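Local coordinates for protein AdeR (PDB 5X5L) that probably acts as a two-component response regulator, here represented by its C-terminal DNA-binding domain, which is bound to an intercistronic DNA region, at residues K3-T12 with Y35-H46; R51-M59 with E66-S74. All coordinates share one frame; numbering follows the deposited sequence.

Interaction 1 (K3-T12 with Y35-H46)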
# COMPACT_ATOMS: atom_id res chain seq x y z
N LYS C 3 1.46 -16.87 5.36
CA LYS C 3 0.83 -18.21 5.42
C LYS C 3 1.23 -19.11 4.25
O LYS C 3 0.99 -18.75 3.10
CB LYS C 3 -0.70 -18.07 5.44
CG LYS C 3 -1.29 -17.55 6.72
CD LYS C 3 -2.79 -17.41 6.52
CE LYS C 3 -3.48 -16.79 7.71
NZ LYS C 3 -4.95 -16.92 7.63
N LEU C 4 1.81 -20.27 4.55
CA LEU C 4 2.19 -21.26 3.54
C LEU C 4 1.57 -22.61 3.89
O LEU C 4 1.54 -23.00 5.06
CB LEU C 4 3.72 -21.38 3.48
CG LEU C 4 4.37 -21.71 2.13
CD1 LEU C 4 5.70 -20.97 1.96
CD2 LEU C 4 4.58 -23.22 1.92
N TYR C 5 1.11 -23.33 2.86
CA TYR C 5 0.75 -24.74 3.01
C TYR C 5 0.76 -25.47 1.68
O TYR C 5 -0.08 -25.18 0.82
CB TYR C 5 -0.61 -24.92 3.71
CG TYR C 5 -1.10 -26.36 3.72
CD1 TYR C 5 -0.60 -27.30 4.64
CD2 TYR C 5 -2.06 -26.78 2.81
CE1 TYR C 5 -1.05 -28.61 4.64
CE2 TYR C 5 -2.52 -28.08 2.80
CZ TYR C 5 -2.01 -29.00 3.71
OH TYR C 5 -2.46 -30.30 3.71
N LYS C 6 1.70 -26.42 1.52
CA LYS C 6 1.75 -27.34 0.39
C LYS C 6 1.41 -26.67 -0.94
O LYS C 6 0.30 -26.83 -1.47
CB LYS C 6 0.83 -28.54 0.64
CG LYS C 6 0.92 -29.70 -0.34
CD LYS C 6 -0.13 -30.77 -0.05
CE LYS C 6 0.15 -31.58 1.22
NZ LYS C 6 1.39 -32.39 1.12
N ASN C 7 2.34 -25.86 -1.44
CA ASN C 7 2.24 -25.25 -2.77
C ASN C 7 1.17 -24.11 -2.92
O ASN C 7 0.87 -23.65 -4.02
CB ASN C 7 2.15 -26.38 -3.87
CG ASN C 7 2.11 -25.86 -5.26
OD1 ASN C 7 3.14 -25.48 -5.82
ND2 ASN C 7 0.94 -25.93 -5.90
N ILE C 8 0.64 -23.63 -1.78
CA ILE C 8 -0.29 -22.48 -1.73
C ILE C 8 0.26 -21.45 -0.75
O ILE C 8 0.29 -21.70 0.47
CB ILE C 8 -1.72 -22.89 -1.29
CG1 ILE C 8 -2.35 -23.76 -2.39
CG2 ILE C 8 -2.58 -21.65 -0.99
CD1 ILE C 8 -3.80 -24.14 -2.17
N GLU C 9 0.66 -20.30 -1.27
CA GLU C 9 1.17 -19.20 -0.45
C GLU C 9 0.15 -18.06 -0.44
O GLU C 9 -0.38 -17.70 -1.48
CB GLU C 9 2.52 -18.72 -1.02
CG GLU C 9 3.19 -17.63 -0.21
CD GLU C 9 4.63 -17.37 -0.61
OE1 GLU C 9 5.22 -18.12 -1.41
OE2 GLU C 9 5.20 -16.39 -0.11
N ILE C 10 -0.12 -17.54 0.75
CA ILE C 10 -0.95 -16.35 0.93
C ILE C 10 -0.10 -15.27 1.59
O ILE C 10 0.37 -15.45 2.71
CB ILE C 10 -2.19 -16.64 1.80
CG1 ILE C 10 -3.05 -17.72 1.14
CG2 ILE C 10 -2.97 -15.36 2.08
CD1 ILE C 10 -4.21 -18.19 1.99
N ASP C 11 0.13 -14.18 0.86
CA ASP C 11 0.77 -12.98 1.41
C ASP C 11 -0.35 -12.07 1.91
O ASP C 11 -1.13 -11.53 1.11
CB ASP C 11 1.59 -12.28 0.32
CG ASP C 11 2.37 -11.08 0.84
OD1 ASP C 11 2.27 -10.74 2.05
OD2 ASP C 11 3.07 -10.45 -0.00
N THR C 12 -0.44 -11.93 3.23
CA THR C 12 -1.57 -11.23 3.87
C THR C 12 -1.49 -9.70 3.74
O THR C 12 -2.54 -9.04 3.81
CB THR C 12 -1.69 -11.61 5.36
OG1 THR C 12 -2.91 -11.10 5.92
CG2 THR C 12 -0.48 -11.11 6.18
N TYR C 35 -11.02 -15.04 -1.15
CA TYR C 35 -9.79 -14.82 -0.38
C TYR C 35 -9.97 -15.21 1.09
O TYR C 35 -9.10 -15.84 1.67
CB TYR C 35 -9.34 -13.34 -0.46
CG TYR C 35 -8.12 -13.05 0.38
CD1 TYR C 35 -6.85 -13.22 -0.16
CD2 TYR C 35 -8.24 -12.61 1.69
CE1 TYR C 35 -5.71 -12.95 0.60
CE2 TYR C 35 -7.10 -12.34 2.45
CZ TYR C 35 -5.84 -12.52 1.89
OH TYR C 35 -4.72 -12.25 2.65
N LYS C 36 -11.09 -14.81 1.67
CA LYS C 36 -11.38 -15.11 3.08
C LYS C 36 -11.49 -16.62 3.32
O LYS C 36 -10.96 -17.12 4.30
CB LYS C 36 -12.67 -14.41 3.55
CG LYS C 36 -12.53 -12.91 3.72
CD LYS C 36 -13.70 -12.30 4.47
CE LYS C 36 -13.60 -10.78 4.29
NZ LYS C 36 -14.59 -10.00 5.07
N ILE C 37 -12.15 -17.32 2.42
CA ILE C 37 -12.30 -18.78 2.50
C ILE C 37 -10.93 -19.46 2.55
O ILE C 37 -10.63 -20.16 3.52
CB ILE C 37 -13.18 -19.33 1.35
CG1 ILE C 37 -14.64 -18.92 1.57
CG2 ILE C 37 -13.08 -20.85 1.25
CD1 ILE C 37 -15.57 -19.24 0.42
N ILE C 38 -10.11 -19.23 1.53
CA ILE C 38 -8.79 -19.86 1.45
C ILE C 38 -7.86 -19.47 2.60
O ILE C 38 -7.09 -20.30 3.09
CB ILE C 38 -8.11 -19.62 0.07
CG1 ILE C 38 -6.86 -20.49 -0.12
CG2 ILE C 38 -7.74 -18.17 -0.13
CD1 ILE C 38 -7.14 -21.98 -0.11
N SER C 39 -7.94 -18.21 3.03
CA SER C 39 -7.12 -17.71 4.14
C SER C 39 -7.60 -18.24 5.50
O SER C 39 -6.80 -18.40 6.42
CB SER C 39 -7.12 -16.18 4.15
OG SER C 39 -6.14 -15.68 5.04
N PHE C 40 -8.90 -18.50 5.61
CA PHE C 40 -9.51 -19.07 6.83
C PHE C 40 -9.16 -20.54 6.98
O PHE C 40 -8.73 -20.98 8.05
CB PHE C 40 -11.03 -18.87 6.79
CG PHE C 40 -11.77 -19.37 8.01
CD1 PHE C 40 -11.29 -19.16 9.30
CD2 PHE C 40 -13.01 -20.01 7.86
CE1 PHE C 40 -11.98 -19.64 10.39
CE2 PHE C 40 -13.71 -20.46 8.97
CZ PHE C 40 -13.19 -20.26 10.24
N MET C 41 -9.33 -21.30 5.89
CA MET C 41 -9.14 -22.76 5.92
C MET C 41 -7.68 -23.21 5.95
O MET C 41 -7.40 -24.28 6.47
CB MET C 41 -9.86 -23.41 4.73
CG MET C 41 -11.38 -23.23 4.80
SD MET C 41 -12.32 -24.39 3.80
CE MET C 41 -11.83 -23.75 2.23
N ILE C 42 -6.76 -22.39 5.43
CA ILE C 42 -5.33 -22.73 5.45
C ILE C 42 -4.71 -22.73 6.87
O ILE C 42 -3.65 -23.32 7.08
CB ILE C 42 -4.52 -21.82 4.49
CG1 ILE C 42 -3.17 -22.43 4.11
CG2 ILE C 42 -4.32 -20.44 5.09
CD1 ILE C 42 -2.59 -21.84 2.83
N ASP C 43 -5.37 -22.08 7.82
CA ASP C 43 -4.95 -22.11 9.24
C ASP C 43 -5.01 -23.52 9.80
O ASP C 43 -4.08 -23.95 10.48
CB ASP C 43 -5.85 -21.21 10.10
CG ASP C 43 -5.74 -19.74 9.73
OD1 ASP C 43 -4.61 -19.24 9.51
OD2 ASP C 43 -6.80 -19.08 9.68
N GLN C 44 -6.12 -24.21 9.52
CA GLN C 44 -6.31 -25.62 9.88
C GLN C 44 -6.66 -26.39 8.60
O GLN C 44 -7.84 -26.65 8.33
CB GLN C 44 -7.44 -25.75 10.91
CG GLN C 44 -7.08 -25.21 12.28
CD GLN C 44 -8.09 -25.63 13.34
OE1 GLN C 44 -8.18 -26.81 13.69
NE2 GLN C 44 -8.83 -24.67 13.87
N PRO C 45 -5.63 -26.75 7.80
CA PRO C 45 -5.89 -27.35 6.47
C PRO C 45 -6.77 -28.58 6.55
O PRO C 45 -7.74 -28.67 5.80
CB PRO C 45 -4.48 -27.73 5.98
CG PRO C 45 -3.53 -26.91 6.79
CD PRO C 45 -4.19 -26.73 8.12
N HIS C 46 -6.45 -29.49 7.47
CA HIS C 46 -7.14 -30.78 7.56
C HIS C 46 -8.48 -30.74 8.28
O HIS C 46 -9.22 -31.72 8.24
CB HIS C 46 -6.22 -31.83 8.18
CG HIS C 46 -4.88 -31.91 7.51
ND1 HIS C 46 -4.73 -32.37 6.22
CD2 HIS C 46 -3.65 -31.54 7.93
CE1 HIS C 46 -3.45 -32.32 5.88
NE2 HIS C 46 -2.78 -31.81 6.90

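Interaction 2 (R51-M59 with E66-S74). With nucleotides of chain J; nucleotides of chain I.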
# COMPACT_ATOMS: atom_id res chain seq x y z
N ARG C 51 -20.58 -25.30 6.93
CA ARG C 51 -21.08 -24.21 6.10
C ARG C 51 -21.37 -22.98 6.96
O ARG C 51 -21.12 -21.86 6.54
CB ARG C 51 -22.32 -24.63 5.31
CG ARG C 51 -22.01 -25.69 4.26
CD ARG C 51 -23.25 -26.29 3.65
NE ARG C 51 -22.95 -27.03 2.43
CZ ARG C 51 -22.49 -28.28 2.36
NH1 ARG C 51 -22.25 -28.99 3.45
NH2 ARG C 51 -22.26 -28.82 1.16
N GLY C 52 -21.89 -23.21 8.16
CA GLY C 52 -22.13 -22.14 9.13
C GLY C 52 -20.88 -21.38 9.53
O GLY C 52 -20.92 -20.15 9.68
N GLU C 53 -19.77 -22.10 9.71
CA GLU C 53 -18.48 -21.47 10.03
C GLU C 53 -17.94 -20.65 8.88
O GLU C 53 -17.48 -19.53 9.08
CB GLU C 53 -17.43 -22.51 10.42
CG GLU C 53 -17.70 -23.21 11.74
CD GLU C 53 -16.63 -24.23 12.07
OE1 GLU C 53 -16.45 -25.19 11.30
OE2 GLU C 53 -15.95 -24.05 13.09
N LEU C 54 -17.99 -21.21 7.67
CA LEU C 54 -17.54 -20.50 6.47
C LEU C 54 -18.39 -19.25 6.21
O LEU C 54 -17.85 -18.21 5.82
CB LEU C 54 -17.56 -21.42 5.25
CG LEU C 54 -16.56 -22.59 5.30
CD1 LEU C 54 -16.88 -23.62 4.22
CD2 LEU C 54 -15.13 -22.09 5.17
N MET C 55 -19.69 -19.35 6.45
CA MET C 55 -20.61 -18.23 6.24
C MET C 55 -20.31 -17.06 7.18
O MET C 55 -20.15 -15.92 6.73
CB MET C 55 -22.07 -18.68 6.44
CG MET C 55 -23.07 -17.77 5.76
SD MET C 55 -24.71 -18.43 5.64
CE MET C 55 -25.17 -18.37 7.35
N ASN C 56 -20.21 -17.35 8.47
CA ASN C 56 -19.94 -16.33 9.49
C ASN C 56 -18.58 -15.67 9.34
O ASN C 56 -18.42 -14.50 9.67
CB ASN C 56 -20.06 -16.93 10.90
CG ASN C 56 -21.48 -17.28 11.28
OD1 ASN C 56 -22.39 -17.30 10.45
ND2 ASN C 56 -21.69 -17.54 12.56
N HIS C 57 -17.60 -16.43 8.87
CA HIS C 57 -16.20 -15.97 8.78
C HIS C 57 -15.83 -15.37 7.43
O HIS C 57 -14.98 -14.48 7.37
CB HIS C 57 -15.28 -17.14 9.10
CG HIS C 57 -15.15 -17.42 10.56
ND1 HIS C 57 -14.17 -16.85 11.32
CD2 HIS C 57 -15.87 -18.20 11.42
CE1 HIS C 57 -14.27 -17.26 12.57
NE2 HIS C 57 -15.30 -18.08 12.65
N CYS C 58 -16.46 -15.83 6.35
CA CYS C 58 -16.01 -15.47 4.99
C CYS C 58 -17.02 -14.74 4.09
O CYS C 58 -16.62 -14.33 3.00
CB CYS C 58 -15.53 -16.73 4.27
SG CYS C 58 -14.40 -17.73 5.25
N MET C 59 -18.26 -14.54 4.54
CA MET C 59 -19.29 -13.92 3.70
C MET C 59 -19.87 -12.59 4.16
O MET C 59 -19.93 -11.65 3.39
CB MET C 59 -20.39 -14.92 3.42
CG MET C 59 -19.92 -16.08 2.52
SD MET C 59 -21.13 -17.44 2.36
CE MET C 59 -22.71 -16.58 2.24
N GLU C 66 -27.18 -21.77 3.12
CA GLU C 66 -25.95 -22.56 3.22
C GLU C 66 -25.46 -22.99 1.85
O GLU C 66 -24.27 -23.16 1.64
CB GLU C 66 -26.16 -23.76 4.15
CG GLU C 66 -26.32 -23.38 5.62
CD GLU C 66 -26.03 -24.53 6.59
OE1 GLU C 66 -26.36 -25.70 6.28
OE2 GLU C 66 -25.46 -24.23 7.67
N ARG C 67 -26.39 -23.17 0.91
CA ARG C 67 -26.00 -23.53 -0.46
C ARG C 67 -25.14 -22.45 -1.12
O ARG C 67 -24.29 -22.78 -1.93
CB ARG C 67 -27.22 -23.87 -1.30
CG ARG C 67 -27.92 -25.16 -0.84
CD ARG C 67 -27.10 -26.43 -1.09
NE ARG C 67 -27.56 -27.48 -0.20
CZ ARG C 67 -26.81 -28.44 0.37
NH1 ARG C 67 -25.49 -28.51 0.17
NH2 ARG C 67 -27.39 -29.35 1.16
N THR C 68 -25.35 -21.18 -0.76
CA THR C 68 -24.52 -20.08 -1.28
C THR C 68 -23.04 -20.24 -0.90
O THR C 68 -22.16 -19.87 -1.67
CB THR C 68 -25.04 -18.71 -0.82
OG1 THR C 68 -26.34 -18.50 -1.38
CG2 THR C 68 -24.14 -17.57 -1.27
N VAL C 69 -22.77 -20.75 0.29
CA VAL C 69 -21.42 -21.17 0.67
C VAL C 69 -20.83 -22.14 -0.34
O VAL C 69 -19.70 -21.96 -0.75
CB VAL C 69 -21.40 -21.92 2.05
CG1 VAL C 69 -19.96 -22.30 2.44
CG2 VAL C 69 -22.07 -21.11 3.15
N ASP C 70 -21.58 -23.15 -0.74
CA ASP C 70 -21.13 -24.15 -1.70
C ASP C 70 -20.66 -23.49 -3.00
O ASP C 70 -19.60 -23.83 -3.53
CB ASP C 70 -22.22 -25.20 -2.05
CG ASP C 70 -22.78 -25.92 -0.84
OD1 ASP C 70 -22.44 -25.56 0.31
OD2 ASP C 70 -23.56 -26.88 -1.05
N SER C 71 -21.43 -22.50 -3.47
CA SER C 71 -21.10 -21.83 -4.72
C SER C 71 -19.81 -21.01 -4.62
O SER C 71 -19.02 -21.00 -5.57
CB SER C 71 -22.25 -20.93 -5.19
OG SER C 71 -22.21 -20.72 -6.58
N HIS C 72 -19.58 -20.35 -3.48
CA HIS C 72 -18.31 -19.64 -3.28
C HIS C 72 -17.13 -20.60 -3.30
O HIS C 72 -16.08 -20.28 -3.86
CB HIS C 72 -18.28 -18.82 -1.99
CG HIS C 72 -19.10 -17.57 -2.05
ND1 HIS C 72 -18.70 -16.45 -2.75
CD2 HIS C 72 -20.26 -17.25 -1.45
CE1 HIS C 72 -19.61 -15.50 -2.61
NE2 HIS C 72 -20.57 -15.96 -1.82
N VAL C 73 -17.31 -21.77 -2.69
CA VAL C 73 -16.27 -22.79 -2.62
C VAL C 73 -16.02 -23.36 -4.00
O VAL C 73 -14.87 -23.55 -4.38
CB VAL C 73 -16.63 -23.91 -1.61
CG1 VAL C 73 -15.64 -25.07 -1.66
CG2 VAL C 73 -16.69 -23.35 -0.19
N SER C 74 -17.09 -23.61 -4.76
CA SER C 74 -17.00 -24.08 -6.15
C SER C 74 -16.16 -23.14 -7.01
O SER C 74 -15.23 -23.58 -7.69
CB SER C 74 -18.38 -24.22 -6.77
OG SER C 74 -18.28 -24.64 -8.11
P DC J 16 -23.04 -13.34 0.03
OP1 DC J 16 -23.33 -12.80 1.39
OP2 DC J 16 -22.01 -14.40 -0.14
O5' DC J 16 -24.39 -13.86 -0.60
C5' DC J 16 -25.55 -13.01 -0.65
C4' DC J 16 -26.47 -13.51 -1.73
O4' DC J 16 -25.75 -13.55 -2.98
C3' DC J 16 -26.98 -14.93 -1.50
O3' DC J 16 -28.29 -14.88 -0.95
C2' DC J 16 -26.89 -15.59 -2.87
C1' DC J 16 -26.37 -14.51 -3.81
N1 DC J 16 -25.39 -14.93 -4.82
C2 DC J 16 -25.72 -14.83 -6.17
O2 DC J 16 -26.85 -14.43 -6.48
N3 DC J 16 -24.80 -15.18 -7.11
C4 DC J 16 -23.60 -15.61 -6.73
N4 DC J 16 -22.73 -15.95 -7.68
C5 DC J 16 -23.23 -15.72 -5.36
C6 DC J 16 -24.15 -15.37 -4.44
P DG I 5 -23.89 -32.11 1.31
OP1 DG I 5 -22.70 -32.04 2.19
OP2 DG I 5 -25.02 -31.16 1.51
O5' DG I 5 -23.33 -32.03 -0.18
C5' DG I 5 -22.35 -32.98 -0.63
C4' DG I 5 -21.76 -32.58 -1.96
O4' DG I 5 -22.77 -32.71 -2.98
C3' DG I 5 -21.23 -31.14 -2.08
O3' DG I 5 -20.01 -31.19 -2.84
C2' DG I 5 -22.38 -30.41 -2.76
C1' DG I 5 -22.95 -31.48 -3.67
N9 DG I 5 -24.36 -31.36 -3.99
C8 DG I 5 -25.43 -31.22 -3.13
N7 DG I 5 -26.58 -31.16 -3.73
C5 DG I 5 -26.27 -31.29 -5.08
C6 DG I 5 -27.11 -31.31 -6.22
O6 DG I 5 -28.34 -31.21 -6.27
N1 DG I 5 -26.37 -31.46 -7.39
C2 DG I 5 -25.00 -31.58 -7.46
N2 DG I 5 -24.47 -31.73 -8.68
N3 DG I 5 -24.21 -31.57 -6.40
C4 DG I 5 -24.90 -31.42 -5.25
P DC J 17 -29.01 -16.22 -0.49
OP1 DC J 17 -30.07 -15.87 0.49
OP2 DC J 17 -27.98 -17.20 -0.11
O5' DC J 17 -29.74 -16.68 -1.82
C5' DC J 17 -30.64 -15.81 -2.51
C4' DC J 17 -31.00 -16.41 -3.85
O4' DC J 17 -29.81 -16.47 -4.68
C3' DC J 17 -31.55 -17.83 -3.77
O3' DC J 17 -32.87 -17.83 -4.32
C2' DC J 17 -30.51 -18.69 -4.49
C1' DC J 17 -29.78 -17.70 -5.37
N1 DC J 17 -28.36 -18.00 -5.67
C2 DC J 17 -27.92 -17.95 -6.99
O2 DC J 17 -28.74 -17.71 -7.89
N3 DC J 17 -26.62 -18.18 -7.27
C4 DC J 17 -25.76 -18.43 -6.27
N4 DC J 17 -24.49 -18.66 -6.59
C5 DC J 17 -26.18 -18.46 -4.91
C6 DC J 17 -27.47 -18.23 -4.66

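Interaction 1 (K3-T12 with Y35-H46)
The Tyr5 ring is held between Pro45, whose CB lies over one face 3.7 Å from the ring centroid in a CH-pi contact, and CB of its own neighbour Lys6 over the opposite face. Its edge points at the face of His46 in an offset edge-to-face pair, planes 84° apart and centroids 5.8 Å apart. CG of Tyr5 lies anti to the backbone N (chi1 172°), which carries the ring out toward Pro45 and His46, while the hydroxyl bonds to Asp100. Behind the ring, Tyr5 CB rests 3.6 Å from Ile42 CG1. Ile42 wedges into the hairpin: its CD1 meets Ile8 CG2, and its CG2 lies 3.8 Å from Ile10 CD1. That same methyl of Ile10 reaches Ser39 CA and Ile38, and Ile10 CG2 packs obliquely on the Tyr35 ring. The extended Lys3 chain passes Ile42 and brings NZ to the helix, where it bonds Ser39 O at 2.7 Å, tilted from the carbonyl plane, and Ser39 OG at 3.1 Å. NZ also forms a salt bridge with Asp43 OD1, though the place of that oxygen is doubtful. Hairpin 3-11, with its type I' turn, thus covers helix 32-41; Ile19 and Val17 of strand 16-19 touch Ile8 and Ile10, and Leu80 and Leu76 of helix 66-81 pack on Ile8 and Ile38.

Interaction 2 (R51-M59 with E66-S74)
Arg51 and Arg67 share one carboxylate and one DNA phosphate: Asp70 takes bonds from both, and both reach the phosphate of DG5 of chain I. Arg51 grips Asp70 side-on, NE to OD1 at 2.6 Å on the syn lone pair and NH2 to OD2 at 3.2 Å from above the carboxylate plane, the two groups being turned 60° to each other. Its extended chain, CG to NE, brings the guanidinium across helix 66-81 into a hole formed by Glu66, Arg67, Val69 and Asp70. Arg67 bends at chi2 (-68°), bringing its guanidinium back so that NH1 meets the syn lone pair of Asp70 OD2 at 2.8 Å, with the oxygen in the plane of the Arg67 guanidinium. Asp70 OD2 therefore accepts from both arginines, and this probably helps fix their orientation. Arg67 then clamps OP2 of DG5 with NH1 and NH2, both at 3.0 Å, while Arg51 NH1 adds a weak bond to OP1. Next to this polar cluster the contact is apolar. Val69 inserts between Leu54, whose CD1 is 3.8 Å from Val69 CG1, and Met59, whose SD is 3.9 Å from Val69 CG2. Met59 also places SD obliquely beside the His72 ring. His72 NE2 donates to OP2 of DC16 of chain J at 2.7 Å, and Thr68 OG1 lies at OP2 of DC17 of chain J, a bond modelled too short for its length to be trusted. Helix 51-58 and the 66-74 part of helix 66-81, inclined at 74°, form the helix-turn-helix of this winged-helix domain: helix 66-81 is the recognition helix, with Ser71 facing bases, and helix 51-58 packs across it. Tyr97 of strand 96-98 closes one side, and helix 32-41 covers Cys58 and His72 on another.

Overall arrangement
From the N terminus, hairpin 3-11 leads through strands 16-19 and 26-27 to helix 32-41, and interaction 1 closes this long loop by bringing the helix back to the first two strands. The chain continues through strand 48-50 into helix 51-58, and interaction 2 closes the much shorter excursion to helix 66-81. The contacts follow in series, neither nested nor crossed, on opposite sides of the domain centre. Helix 32-41 links them: Phe40 stacks on His57, and Ile37 packs on Cys58 and His72. The N-terminal sheet is thereby joined to the helix-turn-helix, and both contacts also border the second subunit.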